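Alpha-amylase (Eisenia fetida, PDB 6M4K) probably catalyses the endohydrolysis of internal alpha-1,4-glucosidic linkages in starch and related polysaccharides, as a calcium- and chloride-dependent family 13 glycoside hydrolase. Local coordinates at residues A[54-57]-A[61-64]; A[75-80]-A[362-367]; A[177-182]-A[214-219]; A[263-268]-A[281-286]; A[333-338]-A[407-412]. All blocks are in the same frame, centred on the assembly; numbering follows the deposited sequence. Where two conformers were deposited one is given.

Contact 1. Residues A[54-57]-A[61-64]; sequences RIVT and YPWW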
# COMPACT_ATOMS: atom_id res chain seq x y z
N ARG A 54 -17.85 3.73 -12.24
CA ARG A 54 -18.88 4.76 -12.20
C ARG A 54 -18.25 6.12 -12.44
O ARG A 54 -17.14 6.41 -11.98
CB ARG A 54 -19.55 4.73 -10.83
CG ARG A 54 -20.83 5.56 -10.73
CD ARG A 54 -21.51 5.38 -9.38
NE ARG A 54 -22.81 6.07 -9.37
CZ ARG A 54 -23.86 5.69 -8.66
NH1 ARG A 54 -23.79 4.62 -7.87
NH2 ARG A 54 -25.00 6.36 -8.74
N ILE A 55 -18.97 6.98 -13.16
CA ILE A 55 -18.67 8.40 -13.19
C ILE A 55 -19.67 9.07 -12.27
O ILE A 55 -20.89 8.98 -12.49
CB ILE A 55 -18.73 8.96 -14.62
CG1 ILE A 55 -17.66 8.31 -15.50
CG2 ILE A 55 -18.55 10.48 -14.59
CD1 ILE A 55 -16.25 8.56 -15.02
N VAL A 56 -19.17 9.73 -11.23
CA VAL A 56 -19.99 10.43 -10.25
C VAL A 56 -19.74 11.91 -10.45
O VAL A 56 -18.59 12.37 -10.40
CB VAL A 56 -19.64 10.00 -8.82
CG1 VAL A 56 -20.38 10.86 -7.81
CG2 VAL A 56 -19.95 8.51 -8.61
N THR A 57 -20.81 12.66 -10.69
CA THR A 57 -20.71 14.10 -10.85
C THR A 57 -21.25 14.89 -9.67
O THR A 57 -20.99 16.10 -9.58
CB THR A 57 -21.37 14.56 -12.16
OG1 THR A 57 -22.72 14.07 -12.22
CG2 THR A 57 -20.62 14.01 -13.36
N TYR A 61 -16.54 14.15 -9.47
CA TYR A 61 -15.45 13.23 -9.79
C TYR A 61 -14.63 12.83 -8.56
O TYR A 61 -13.41 13.04 -8.53
CB TYR A 61 -14.59 13.82 -10.90
CG TYR A 61 -15.45 14.32 -12.06
CD1 TYR A 61 -16.00 13.42 -12.95
CD2 TYR A 61 -15.73 15.68 -12.23
CE1 TYR A 61 -16.80 13.84 -14.01
CE2 TYR A 61 -16.52 16.12 -13.29
CZ TYR A 61 -17.05 15.20 -14.17
OH TYR A 61 -17.84 15.61 -15.23
N PRO A 62 -15.26 12.27 -7.54
CA PRO A 62 -14.53 11.86 -6.34
C PRO A 62 -13.60 10.68 -6.63
O PRO A 62 -13.79 9.92 -7.58
CB PRO A 62 -15.66 11.43 -5.39
CG PRO A 62 -16.71 10.90 -6.32
CD PRO A 62 -16.66 11.81 -7.53
N TRP A 63 -12.61 10.49 -5.75
CA TRP A 63 -11.73 9.32 -5.93
C TRP A 63 -12.53 8.03 -5.82
O TRP A 63 -12.24 7.06 -6.54
CB TRP A 63 -10.58 9.33 -4.92
CG TRP A 63 -11.04 9.21 -3.52
CD1 TRP A 63 -11.38 10.24 -2.68
CD2 TRP A 63 -11.25 8.00 -2.77
NE1 TRP A 63 -11.79 9.74 -1.47
CE2 TRP A 63 -11.72 8.37 -1.50
CE3 TRP A 63 -11.10 6.64 -3.07
CZ2 TRP A 63 -12.03 7.44 -0.51
CZ3 TRP A 63 -11.41 5.71 -2.09
CH2 TRP A 63 -11.87 6.11 -0.83
N TRP A 64 -13.55 8.00 -4.97
CA TRP A 64 -14.22 6.74 -4.67
C TRP A 64 -15.10 6.23 -5.80
O TRP A 64 -15.57 5.09 -5.73
CB TRP A 64 -14.95 6.78 -3.33
CG TRP A 64 -15.79 7.98 -3.05
CD1 TRP A 64 -15.49 8.99 -2.17
CD2 TRP A 64 -17.09 8.28 -3.57
NE1 TRP A 64 -16.51 9.89 -2.13
CE2 TRP A 64 -17.51 9.49 -2.98
CE3 TRP A 64 -17.95 7.64 -4.47
CZ2 TRP A 64 -18.74 10.08 -3.26
CZ3 TRP A 64 -19.18 8.24 -4.76
CH2 TRP A 64 -19.55 9.44 -4.14
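The long loop that follows barrel strand 44-47 in the TIM barrel of this family 13 hydrolase folds back on itself, and V56 and Y61 meet where it does so. One backbone bond ties the turn: Y61 N donates to V56 O at 2.9 Å, with an N-H...O angle of 146°. Around that bond the side chains pack on two flanks. Although its CB points away, Y61 has CG anti to its own carbonyl carbon (chi1 -49°), which brings the ring back beside I55 and T57. I55 CG2 then reaches the ring edge near its plane, 3.8 Å from Y61 CE1, while the methyl CG2 of T57 lies 3.7 Å from Y61 OH, the two side chains pointing the same way. On the other flank the branched V56 is buried against the rings of P62 and W64. V56 CB lies 3.7 Å from P62 CD, the two side chains crossing at about a right angle, and V56 CG2 approaches W64 CZ3 at 3.9 Å. P62 CG sits over the centre of the W64 ring, 3.6 Å above its plane, and so links proline, indole and valine into one apolar cluster. The whole turn lies between strand 44-47 and helix 81-93; the side-chain oxygen of Q65 accepts from the backbone N of V56, and W64 also packs on W361, from the loop that follows strand 356-357.

Contact 2. Residues A[75-80]-A[362-367]; sequences NSRSGS and VGPPTN. With SO4 (sulfate ion), chain E.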
# COMPACT_ATOMS: atom_id res chain seq x y z
N ASN A 75 -11.20 1.06 -19.89
CA ASN A 75 -11.10 2.51 -20.04
C ASN A 75 -11.54 3.14 -18.72
O ASN A 75 -12.69 2.97 -18.31
CB ASN A 75 -12.00 2.96 -21.18
CG ASN A 75 -11.70 4.37 -21.66
OD1 ASN A 75 -10.65 4.94 -21.39
ND2 ASN A 75 -12.64 4.94 -22.41
N SER A 76 -10.62 3.84 -18.05
CA SER A 76 -10.82 4.36 -16.71
C SER A 76 -10.33 5.81 -16.66
O SER A 76 -9.76 6.34 -17.62
CB SER A 76 -10.03 3.55 -15.68
OG SER A 76 -8.63 3.78 -15.83
N ARG A 77 -10.50 6.42 -15.49
CA ARG A 77 -9.99 7.78 -15.31
C ARG A 77 -8.50 7.87 -15.58
O ARG A 77 -8.02 8.90 -16.06
CB ARG A 77 -10.29 8.25 -13.89
CG ARG A 77 -9.90 9.70 -13.67
CD ARG A 77 -10.24 10.19 -12.28
NE ARG A 77 -10.05 11.64 -12.22
CZ ARG A 77 -10.67 12.44 -11.36
NH1 ARG A 77 -11.50 11.96 -10.45
NH2 ARG A 77 -10.48 13.76 -11.45
N SER A 78 -7.74 6.82 -15.29
CA SER A 78 -6.30 6.88 -15.53
C SER A 78 -5.91 6.76 -16.99
O SER A 78 -4.75 7.06 -17.32
CB SER A 78 -5.58 5.78 -14.75
OG SER A 78 -5.52 6.08 -13.36
N GLY A 79 -6.81 6.34 -17.87
CA GLY A 79 -6.50 6.27 -19.27
C GLY A 79 -7.16 5.10 -19.97
O GLY A 79 -7.93 4.35 -19.37
N SER A 80 -6.86 4.97 -21.27
CA SER A 80 -7.49 3.99 -22.13
C SER A 80 -6.82 2.63 -21.98
O SER A 80 -5.77 2.48 -21.36
CB SER A 80 -7.36 4.43 -23.58
OG SER A 80 -6.00 4.41 -23.93
N VAL A 362 -12.67 14.37 -2.27
CA VAL A 362 -12.04 15.10 -3.37
C VAL A 362 -11.11 14.18 -4.13
O VAL A 362 -10.29 13.46 -3.54
CB VAL A 362 -11.34 16.35 -2.84
CG1 VAL A 362 -10.49 16.99 -3.92
CG2 VAL A 362 -12.38 17.36 -2.31
N GLY A 363 -11.24 14.18 -5.45
CA GLY A 363 -10.42 13.39 -6.33
C GLY A 363 -9.06 13.99 -6.59
O GLY A 363 -8.66 15.00 -5.99
N PRO A 364 -8.30 13.38 -7.50
CA PRO A 364 -6.93 13.81 -7.75
C PRO A 364 -6.88 15.19 -8.39
O PRO A 364 -7.91 15.72 -8.83
CB PRO A 364 -6.42 12.75 -8.74
CG PRO A 364 -7.64 12.27 -9.41
CD PRO A 364 -8.69 12.25 -8.36
N PRO A 365 -5.69 15.79 -8.44
CA PRO A 365 -5.52 17.08 -9.12
C PRO A 365 -6.11 17.05 -10.51
O PRO A 365 -5.84 16.15 -11.32
CB PRO A 365 -4.00 17.26 -9.14
CG PRO A 365 -3.52 16.53 -7.90
CD PRO A 365 -4.43 15.31 -7.83
N THR A 366 -6.94 18.06 -10.80
CA THR A 366 -7.77 18.04 -11.98
C THR A 366 -7.98 19.46 -12.47
O THR A 366 -7.98 20.41 -11.68
CB THR A 366 -9.13 17.38 -11.68
OG1 THR A 366 -9.92 17.30 -12.88
CG2 THR A 366 -9.91 18.16 -10.61
N ASN A 367 -8.11 19.62 -13.76
CA ASN A 367 -8.55 20.92 -14.25
C ASN A 367 -10.06 21.02 -14.30
O ASN A 367 -10.59 22.09 -14.60
CB ASN A 367 -7.90 21.23 -15.59
CG ASN A 367 -6.42 21.46 -15.47
OD1 ASN A 367 -5.95 22.01 -14.47
ND2 ASN A 367 -5.66 21.03 -16.46
S SO4 E . -1.82 19.53 -16.94
O1 SO4 E . -1.52 19.98 -15.58
O2 SO4 E . -1.84 18.07 -17.03
O3 SO4 E . -0.81 20.05 -17.85
O4 SO4 E . -3.13 20.04 -17.33
O HOH W 1 -10.67 15.14 -9.09
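R77 and P364 approach from opposite directions and meet with the CG-CD side of the proline ring over a guanidinium face, joining two loops of the TIM-barrel domain: the one that leads into helix 81-93, here in a type I beta turn from S76 to G79, and the one between strand 356-357 and helix 389-401. The arginine is stretched out, with CG anti to its backbone N (chi1 -175°) and an extended chain carrying the guanidinium to the other loop. P364 CD stands off toward the rim of that group, 3.5 Å from R77 NH1. T366 comes in at about a right angle, at the guanidinium edge; its OG1 is 3.9 Å from R77 NH2, without a hydrogen bond, and bonds the carbonyl O of D371 instead. Outside partners hold the cation: R77 NE bonds T372, NH2 the same D371 carbonyl, and NH1 that of Y61. A water completes the join, accepting from R77 NH2 at 2.7 Å and lying 2.8 Å from P364 O.

Contact 3. Residues A[177-182]-A[214-219]; sequences YVRDVE and LGRLNQ. With SO4 (sulfate ion), chain H.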
# COMPACT_ATOMS: atom_id res chain seq x y z
N TYR A 177 -21.25 -18.27 -12.81
CA TYR A 177 -21.13 -17.23 -13.82
C TYR A 177 -20.29 -16.05 -13.31
O TYR A 177 -19.43 -15.55 -14.03
CB TYR A 177 -22.51 -16.77 -14.24
CG TYR A 177 -22.47 -15.64 -15.24
CD1 TYR A 177 -22.16 -15.88 -16.56
CD2 TYR A 177 -22.74 -14.34 -14.85
CE1 TYR A 177 -22.11 -14.85 -17.47
CE2 TYR A 177 -22.69 -13.30 -15.75
CZ TYR A 177 -22.38 -13.56 -17.06
OH TYR A 177 -22.34 -12.54 -17.98
N VAL A 178 -20.54 -15.61 -12.08
CA VAL A 178 -19.76 -14.51 -11.51
C VAL A 178 -18.29 -14.89 -11.42
O VAL A 178 -17.40 -14.11 -11.79
CB VAL A 178 -20.35 -14.07 -10.16
CG1 VAL A 178 -19.43 -13.07 -9.47
CG2 VAL A 178 -21.74 -13.47 -10.35
N ARG A 179 -18.01 -16.11 -10.96
CA ARG A 179 -16.62 -16.57 -10.87
C ARG A 179 -15.95 -16.59 -12.23
O ARG A 179 -14.79 -16.18 -12.36
CB ARG A 179 -16.57 -17.97 -10.24
CG ARG A 179 -17.09 -18.00 -8.83
CD ARG A 179 -17.30 -19.43 -8.35
NE ARG A 179 -17.55 -19.47 -6.91
CZ ARG A 179 -17.62 -20.60 -6.21
NH1 ARG A 179 -17.46 -21.77 -6.83
NH2 ARG A 179 -17.83 -20.56 -4.91
N ASP A 180 -16.68 -17.05 -13.26
CA ASP A 180 -16.11 -17.10 -14.61
C ASP A 180 -15.84 -15.70 -15.14
O ASP A 180 -14.80 -15.45 -15.76
CB ASP A 180 -17.08 -17.82 -15.55
CG ASP A 180 -17.11 -19.32 -15.33
OD1 ASP A 180 -16.23 -19.87 -14.63
OD2 ASP A 180 -18.03 -19.97 -15.89
N VAL A 181 -16.79 -14.78 -14.94
CA VAL A 181 -16.65 -13.42 -15.45
C VAL A 181 -15.48 -12.71 -14.78
O VAL A 181 -14.68 -12.03 -15.44
CB VAL A 181 -17.97 -12.65 -15.24
CG1 VAL A 181 -17.75 -11.16 -15.34
CG2 VAL A 181 -19.01 -13.11 -16.27
N GLU A 182 -15.37 -12.84 -13.46
CA GLU A 182 -14.31 -12.14 -12.75
C GLU A 182 -12.94 -12.74 -13.08
O GLU A 182 -11.96 -12.00 -13.24
CB GLU A 182 -14.61 -12.12 -11.25
CG GLU A 182 -15.84 -11.26 -10.97
CD GLU A 182 -16.09 -10.99 -9.51
OE1 GLU A 182 -15.81 -11.88 -8.69
OE2 GLU A 182 -16.59 -9.88 -9.20
N LEU A 214 -9.56 -17.67 -7.87
CA LEU A 214 -8.12 -17.80 -8.06
C LEU A 214 -7.76 -19.10 -8.78
O LEU A 214 -6.80 -19.13 -9.55
CB LEU A 214 -7.39 -17.70 -6.72
CG LEU A 214 -7.51 -16.35 -6.00
CD1 LEU A 214 -6.65 -16.33 -4.73
CD2 LEU A 214 -7.18 -15.17 -6.88
N GLY A 215 -8.53 -20.17 -8.54
CA GLY A 215 -8.28 -21.43 -9.23
C GLY A 215 -8.51 -21.38 -10.72
O GLY A 215 -8.04 -22.27 -11.45
N ARG A 216 -9.22 -20.36 -11.21
CA ARG A 216 -9.45 -20.17 -12.63
C ARG A 216 -8.35 -19.34 -13.29
O ARG A 216 -8.37 -19.18 -14.51
CB ARG A 216 -10.79 -19.46 -12.85
CG ARG A 216 -12.02 -20.29 -12.52
CD ARG A 216 -13.21 -19.36 -12.30
NE ARG A 216 -14.50 -20.02 -12.49
CZ ARG A 216 -15.08 -20.83 -11.60
NH1 ARG A 216 -14.49 -21.10 -10.45
NH2 ARG A 216 -16.26 -21.37 -11.88
N LEU A 217 -7.39 -18.83 -12.53
CA LEU A 217 -6.42 -17.91 -13.10
C LEU A 217 -5.36 -18.64 -13.91
O LEU A 217 -4.92 -19.74 -13.56
CB LEU A 217 -5.73 -17.09 -12.01
CG LEU A 217 -6.62 -16.12 -11.24
CD1 LEU A 217 -5.77 -15.29 -10.27
CD2 LEU A 217 -7.39 -15.22 -12.18
N ASN A 218 -4.94 -18.01 -15.00
CA ASN A 218 -3.78 -18.43 -15.77
C ASN A 218 -2.50 -17.95 -15.09
O ASN A 218 -2.50 -17.00 -14.30
CB ASN A 218 -3.84 -17.85 -17.18
CG ASN A 218 -5.07 -18.29 -17.94
OD1 ASN A 218 -5.60 -19.38 -17.71
ND2 ASN A 218 -5.54 -17.44 -18.84
N GLN A 219 -1.39 -18.61 -15.42
CA GLN A 219 -0.11 -18.20 -14.86
C GLN A 219 0.44 -16.98 -15.60
O GLN A 219 -0.06 -16.57 -16.64
CB GLN A 219 0.85 -19.39 -14.83
CG GLN A 219 0.35 -20.45 -13.84
CD GLN A 219 1.32 -21.57 -13.57
OE1 GLN A 219 1.79 -22.23 -14.49
NE2 GLN A 219 1.60 -21.81 -12.29
S SO4 H . -17.76 -24.18 -4.03
O1 SO4 H . -18.40 -25.37 -3.49
O2 SO4 H . -16.44 -24.01 -3.43
O3 SO4 H . -18.58 -23.01 -3.74
O4 SO4 H . -17.62 -24.32 -5.48
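D180 OD1 is gripped by two nitrogens of R216 in a side-on salt bridge that ties helix 176-192 of the TIM-barrel domain to the type I beta turn L214-L217, which begins at L214 of helix 207-214. R216, with CG anti to its carbonyl carbon (chi1 -69°) and its chain extended to NE, reaches across to the aspartate. R216 NE donates to D180 OD1 at 2.8 Å and 162°, nearly along the carboxylate C-O axis. The second bond, from R216 NH2 to the same D180 OD1, is longer at 3.1 Å and more bent, and meets the oxygen from above the carboxylate plane. Both bonds stay within the guanidinium plane. The preceding residue supplies the floor: R179 CB sits over the centre of the R216 guanidinium, 3.5 Å from R216 CZ. R216 NH1 turns to the carbonyl O of A212. R179, crossing at about a right angle, carries its own charge elsewhere, into a salt bridge with D209 and onto a sulfate probably left from crystallisation. That anion is held by two nitrogens, R179 NH2 at 2.8 Å from sulfate O3 and R179 NH1 at 2.9 Å from sulfate O4, the latter bond almost straight at 174°.

Contact 4. Residues A[263-268]-A[281-286]; sequences QNLGNV and VNFGEG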
# COMPACT_ATOMS: atom_id res chain seq x y z
N GLN A 263 -1.48 0.83 12.40
CA GLN A 263 -2.11 1.27 13.63
C GLN A 263 -1.09 1.29 14.77
O GLN A 263 -0.99 2.28 15.51
CB GLN A 263 -3.28 0.35 13.98
CG GLN A 263 -4.53 0.59 13.14
CD GLN A 263 -5.34 1.78 13.62
OE1 GLN A 263 -5.46 2.03 14.82
NE2 GLN A 263 -5.89 2.53 12.68
N ASN A 264 -0.34 0.20 14.91
CA ASN A 264 0.62 0.08 16.00
C ASN A 264 1.78 1.06 15.82
O ASN A 264 2.15 1.76 16.77
CB ASN A 264 1.13 -1.37 16.12
CG ASN A 264 0.06 -2.31 16.69
OD1 ASN A 264 0.01 -3.50 16.35
ND2 ASN A 264 -0.77 -1.80 17.57
N LEU A 265 2.38 1.11 14.63
CA LEU A 265 3.48 2.05 14.42
C LEU A 265 3.02 3.49 14.56
O LEU A 265 3.75 4.34 15.08
CB LEU A 265 4.16 1.80 13.07
CG LEU A 265 4.88 0.46 12.95
CD1 LEU A 265 5.53 0.32 11.59
CD2 LEU A 265 5.92 0.29 14.05
N GLY A 266 1.80 3.79 14.09
CA GLY A 266 1.27 5.13 14.27
C GLY A 266 1.14 5.51 15.73
O GLY A 266 1.61 6.57 16.16
N ASN A 267 0.53 4.63 16.52
CA ASN A 267 0.41 4.89 17.95
C ASN A 267 1.77 5.03 18.62
O ASN A 267 1.95 5.89 19.49
CB ASN A 267 -0.42 3.78 18.61
CG ASN A 267 -1.91 3.98 18.42
OD1 ASN A 267 -2.38 5.11 18.31
ND2 ASN A 267 -2.66 2.88 18.39
N VAL A 268 2.74 4.19 18.24
CA VAL A 268 4.04 4.23 18.88
C VAL A 268 4.76 5.53 18.57
O VAL A 268 5.25 6.23 19.47
CB VAL A 268 4.89 3.00 18.51
CG1 VAL A 268 6.33 3.21 18.97
CG2 VAL A 268 4.30 1.74 19.14
N VAL A 281 11.06 -3.38 20.19
CA VAL A 281 12.11 -4.40 20.24
C VAL A 281 11.64 -5.73 19.65
O VAL A 281 12.42 -6.47 19.04
CB VAL A 281 12.64 -4.54 21.69
CG1 VAL A 281 11.54 -5.01 22.64
CG2 VAL A 281 13.84 -5.47 21.75
N ASN A 282 10.36 -6.06 19.81
CA ASN A 282 9.80 -7.32 19.32
C ASN A 282 8.69 -7.08 18.29
O ASN A 282 7.80 -7.92 18.12
CB ASN A 282 9.26 -8.15 20.48
CG ASN A 282 8.05 -7.51 21.14
OD1 ASN A 282 7.86 -6.29 21.08
ND2 ASN A 282 7.21 -8.34 21.75
N PHE A 283 8.74 -5.96 17.58
CA PHE A 283 7.66 -5.63 16.66
C PHE A 283 7.53 -6.68 15.57
O PHE A 283 8.51 -7.19 15.02
CB PHE A 283 7.90 -4.27 16.02
CG PHE A 283 6.80 -3.88 15.08
CD1 PHE A 283 5.56 -3.53 15.57
CD2 PHE A 283 6.99 -3.93 13.71
CE1 PHE A 283 4.51 -3.21 14.71
CE2 PHE A 283 5.95 -3.61 12.85
CZ PHE A 283 4.72 -3.25 13.36
N GLY A 284 6.28 -6.98 15.23
CA GLY A 284 5.98 -7.92 14.17
C GLY A 284 4.88 -8.86 14.61
O GLY A 284 3.94 -8.45 15.30
N GLU A 285 5.03 -10.14 14.24
CA GLU A 285 4.01 -11.13 14.55
C GLU A 285 3.71 -11.19 16.04
O GLU A 285 2.56 -11.41 16.43
CB GLU A 285 4.47 -12.50 14.04
CG GLU A 285 3.43 -13.61 14.16
CD GLU A 285 3.89 -14.93 13.56
OE1 GLU A 285 5.00 -14.98 12.99
OE2 GLU A 285 3.12 -15.91 13.66
N GLY A 286 4.71 -10.96 16.89
CA GLY A 286 4.53 -11.04 18.33
C GLY A 286 3.65 -9.96 18.92
O GLY A 286 3.22 -10.07 20.08
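N264 and L265, neighbours on helix 259-270, pack against the buried F283 in the loop that returns the chain to barrel strand 295-297, a helix-to-loop contact of the TIM barrel. N264 comes first along the helix. Its CB points toward the loop and touches the ring at the edge, near the ring plane, 4.1 Å from F283 CE1; its amide oxygen OD1 is taken by Q289. One residue on, L265 does most of the packing from the helix. With CG anti to its carbonyl carbon (chi1 -66°), the leucine brings its branch point and both methyls to the aromatic ring, although its CB itself starts out across the direction of the loop. L265 CD2 lies over a face in a CH-pi contact, 3.9 Å from the centroid of the F283 ring and only 14° off its normal, while L265 CD1 approaches F283 CZ and CE2. Two consecutive helix residues therefore hold one phenyl ring at its edge and over its face. From the loop side, F283 reaches the helix because its CG is anti to the backbone N (chi1 -179°), and side chains of leucine and phenylalanine cross at about a right angle. Two further aromatic side chains adjoin the ring: W287 meets it edge-to-face, and H261, earlier in the same helix, also lies against it. The nearest carbons across the contact are L265 CG and F283 CZ, 3.7 Å apart.

Contact 5. Residues A[333-338]-A[407-412]; sequences LAWDYG and SNWWDN. With SO4 (sulfate ion), chain I.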
# COMPACT_ATOMS: atom_id res chain seq x y z
N LEU A 333 11.00 0.26 6.95
CA LEU A 333 11.90 -0.14 5.87
C LEU A 333 13.18 -0.76 6.41
O LEU A 333 13.77 -1.61 5.74
CB LEU A 333 12.24 1.08 5.01
CG LEU A 333 11.12 1.47 4.03
CD1 LEU A 333 11.37 2.86 3.47
CD2 LEU A 333 11.04 0.45 2.90
N ALA A 334 13.63 -0.34 7.59
CA ALA A 334 14.84 -0.91 8.18
C ALA A 334 14.59 -2.23 8.87
O ALA A 334 15.53 -3.01 9.05
CB ALA A 334 15.42 0.07 9.20
N TRP A 335 13.36 -2.49 9.30
CA TRP A 335 12.99 -3.71 9.99
C TRP A 335 12.87 -4.85 8.98
O TRP A 335 13.07 -4.68 7.78
CB TRP A 335 11.67 -3.50 10.73
CG TRP A 335 11.40 -4.34 11.95
CD1 TRP A 335 10.34 -5.19 12.13
CD2 TRP A 335 12.14 -4.36 13.17
NE1 TRP A 335 10.39 -5.75 13.39
CE2 TRP A 335 11.49 -5.26 14.04
CE3 TRP A 335 13.31 -3.72 13.61
CZ2 TRP A 335 11.96 -5.51 15.32
CZ3 TRP A 335 13.76 -3.97 14.88
CH2 TRP A 335 13.10 -4.87 15.72
N ASP A 336 12.58 -6.05 9.49
CA ASP A 336 12.33 -7.21 8.63
C ASP A 336 10.97 -7.77 9.02
O ASP A 336 10.87 -8.57 9.95
CB ASP A 336 13.43 -8.25 8.77
CG ASP A 336 13.26 -9.41 7.81
OD1 ASP A 336 12.45 -9.29 6.86
OD2 ASP A 336 13.93 -10.45 7.99
N TYR A 337 9.94 -7.32 8.33
CA TYR A 337 8.58 -7.74 8.62
C TYR A 337 7.66 -7.30 7.49
O TYR A 337 7.38 -6.11 7.31
CB TYR A 337 8.06 -7.17 9.95
CG TYR A 337 6.61 -7.55 10.21
CD1 TYR A 337 6.26 -8.84 10.60
CD2 TYR A 337 5.59 -6.62 10.04
CE1 TYR A 337 4.94 -9.19 10.82
CE2 TYR A 337 4.27 -6.96 10.26
CZ TYR A 337 3.94 -8.24 10.64
OH TYR A 337 2.62 -8.54 10.85
N GLY A 338 7.17 -8.27 6.71
CA GLY A 338 6.16 -8.02 5.71
C GLY A 338 6.71 -7.51 4.40
O GLY A 338 7.86 -7.09 4.27
N SER A 407 20.01 -6.97 14.46
CA SER A 407 21.11 -7.23 15.37
C SER A 407 21.46 -5.95 16.11
O SER A 407 21.06 -4.86 15.73
CB SER A 407 22.33 -7.80 14.64
OG SER A 407 22.71 -6.97 13.57
N ASN A 408 22.20 -6.12 17.20
CA ASN A 408 22.73 -4.98 17.96
C ASN A 408 21.63 -4.00 18.36
O ASN A 408 21.80 -2.79 18.27
CB ASN A 408 23.85 -4.28 17.18
CG ASN A 408 25.09 -5.15 17.07
OD1 ASN A 408 25.66 -5.54 18.08
ND2 ASN A 408 25.47 -5.48 15.84
N TRP A 409 20.49 -4.54 18.79
CA TRP A 409 19.41 -3.69 19.26
C TRP A 409 19.84 -2.93 20.51
O TRP A 409 20.47 -3.48 21.42
CB TRP A 409 18.16 -4.52 19.58
CG TRP A 409 17.10 -3.69 20.26
CD1 TRP A 409 17.01 -3.41 21.59
CD2 TRP A 409 16.01 -3.01 19.63
NE1 TRP A 409 15.93 -2.61 21.83
CE2 TRP A 409 15.30 -2.34 20.64
CE3 TRP A 409 15.56 -2.89 18.30
CZ2 TRP A 409 14.16 -1.58 20.39
CZ3 TRP A 409 14.44 -2.13 18.05
CH2 TRP A 409 13.75 -1.48 19.08
N TRP A 410 19.48 -1.66 20.56
CA TRP A 410 19.66 -0.83 21.73
C TRP A 410 18.43 0.05 21.90
O TRP A 410 17.79 0.42 20.92
CB TRP A 410 20.91 0.05 21.57
CG TRP A 410 21.08 1.11 22.62
CD1 TRP A 410 21.78 1.01 23.79
CD2 TRP A 410 20.57 2.44 22.58
NE1 TRP A 410 21.72 2.20 24.48
CE2 TRP A 410 20.98 3.10 23.76
CE3 TRP A 410 19.79 3.15 21.66
CZ2 TRP A 410 20.64 4.41 24.04
CZ3 TRP A 410 19.45 4.45 21.93
CH2 TRP A 410 19.88 5.08 23.12
N ASP A 411 18.13 0.44 23.14
CA ASP A 411 17.13 1.48 23.36
C ASP A 411 17.41 2.25 24.65
O ASP A 411 18.17 1.80 25.51
CB ASP A 411 15.68 0.96 23.29
CG ASP A 411 15.31 0.09 24.48
OD1 ASP A 411 15.08 0.65 25.57
OD2 ASP A 411 15.22 -1.14 24.31
N ASN A 412 16.78 3.43 24.78
CA ASN A 412 16.92 4.24 25.99
C ASN A 412 15.84 3.96 27.03
O ASN A 412 15.54 4.83 27.88
CB ASN A 412 17.06 5.74 25.66
CG ASN A 412 15.73 6.45 25.38
OD1 ASN A 412 14.72 5.83 25.05
ND2 ASN A 412 15.74 7.77 25.49
S SO4 I . 22.85 -9.47 18.51
O1 SO4 I . 23.54 -10.74 18.32
O2 SO4 I . 23.04 -9.01 19.88
O3 SO4 I . 23.41 -8.50 17.58
O4 SO4 I . 21.43 -9.64 18.24
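Chi1 of -154° at W335 and 172° at W409 place CG of each tryptophan anti to its backbone N, and the two indoles then meet between the catalytic barrel and the C-terminal beta domain. Their six-membered rings stand rim to rim, with centroids 5.9 Å apart and planes at 76°, and neither covers the face of the other. The touching atoms are W335 CZ3 and W409 CZ3, 3.7 Å apart, with W335 CH2 close behind. Polar bonds are consistent with both rings being held in orientation. W335 NE1 donates to the carbonyl O of F283, whereas W409 NE1 donates to D411 OD2 at 3.0 Å; that oxygen accepts with its anti lone pair and lies close to the W409 indole plane. F331 stacks on W335, and F419 meets it edge-to-face. W335 is the first residue to leave helix 322-334, which precedes barrel strand 339-344; W409 lies on strand 409-411, paired antiparallel with strand 416-421, whose residue I417 it touches.

The five contacts form two connected pairs and one outlier, all within the catalytic domain except for the 407-412 side of contact 5. Contacts 1 and 2, centres about 9 Å apart, are bridged by R77 NH1 and Y61 O at 2.9 Å. Contacts 4 and 5, about 11 Å apart between centres, are bridged by W335 NE1 and F283 O, also at 2.9 Å, so the helix-to-loop packing continues into the domain interface. The pairs lie on opposite sides of the chain's centre. Contact 3 touches none of the others; its R179 side chain is about 12 Å from the calcium ion and about 11 Å from that of the calcium ligand R161, too far for contact, and the other four lie away from the calcium site.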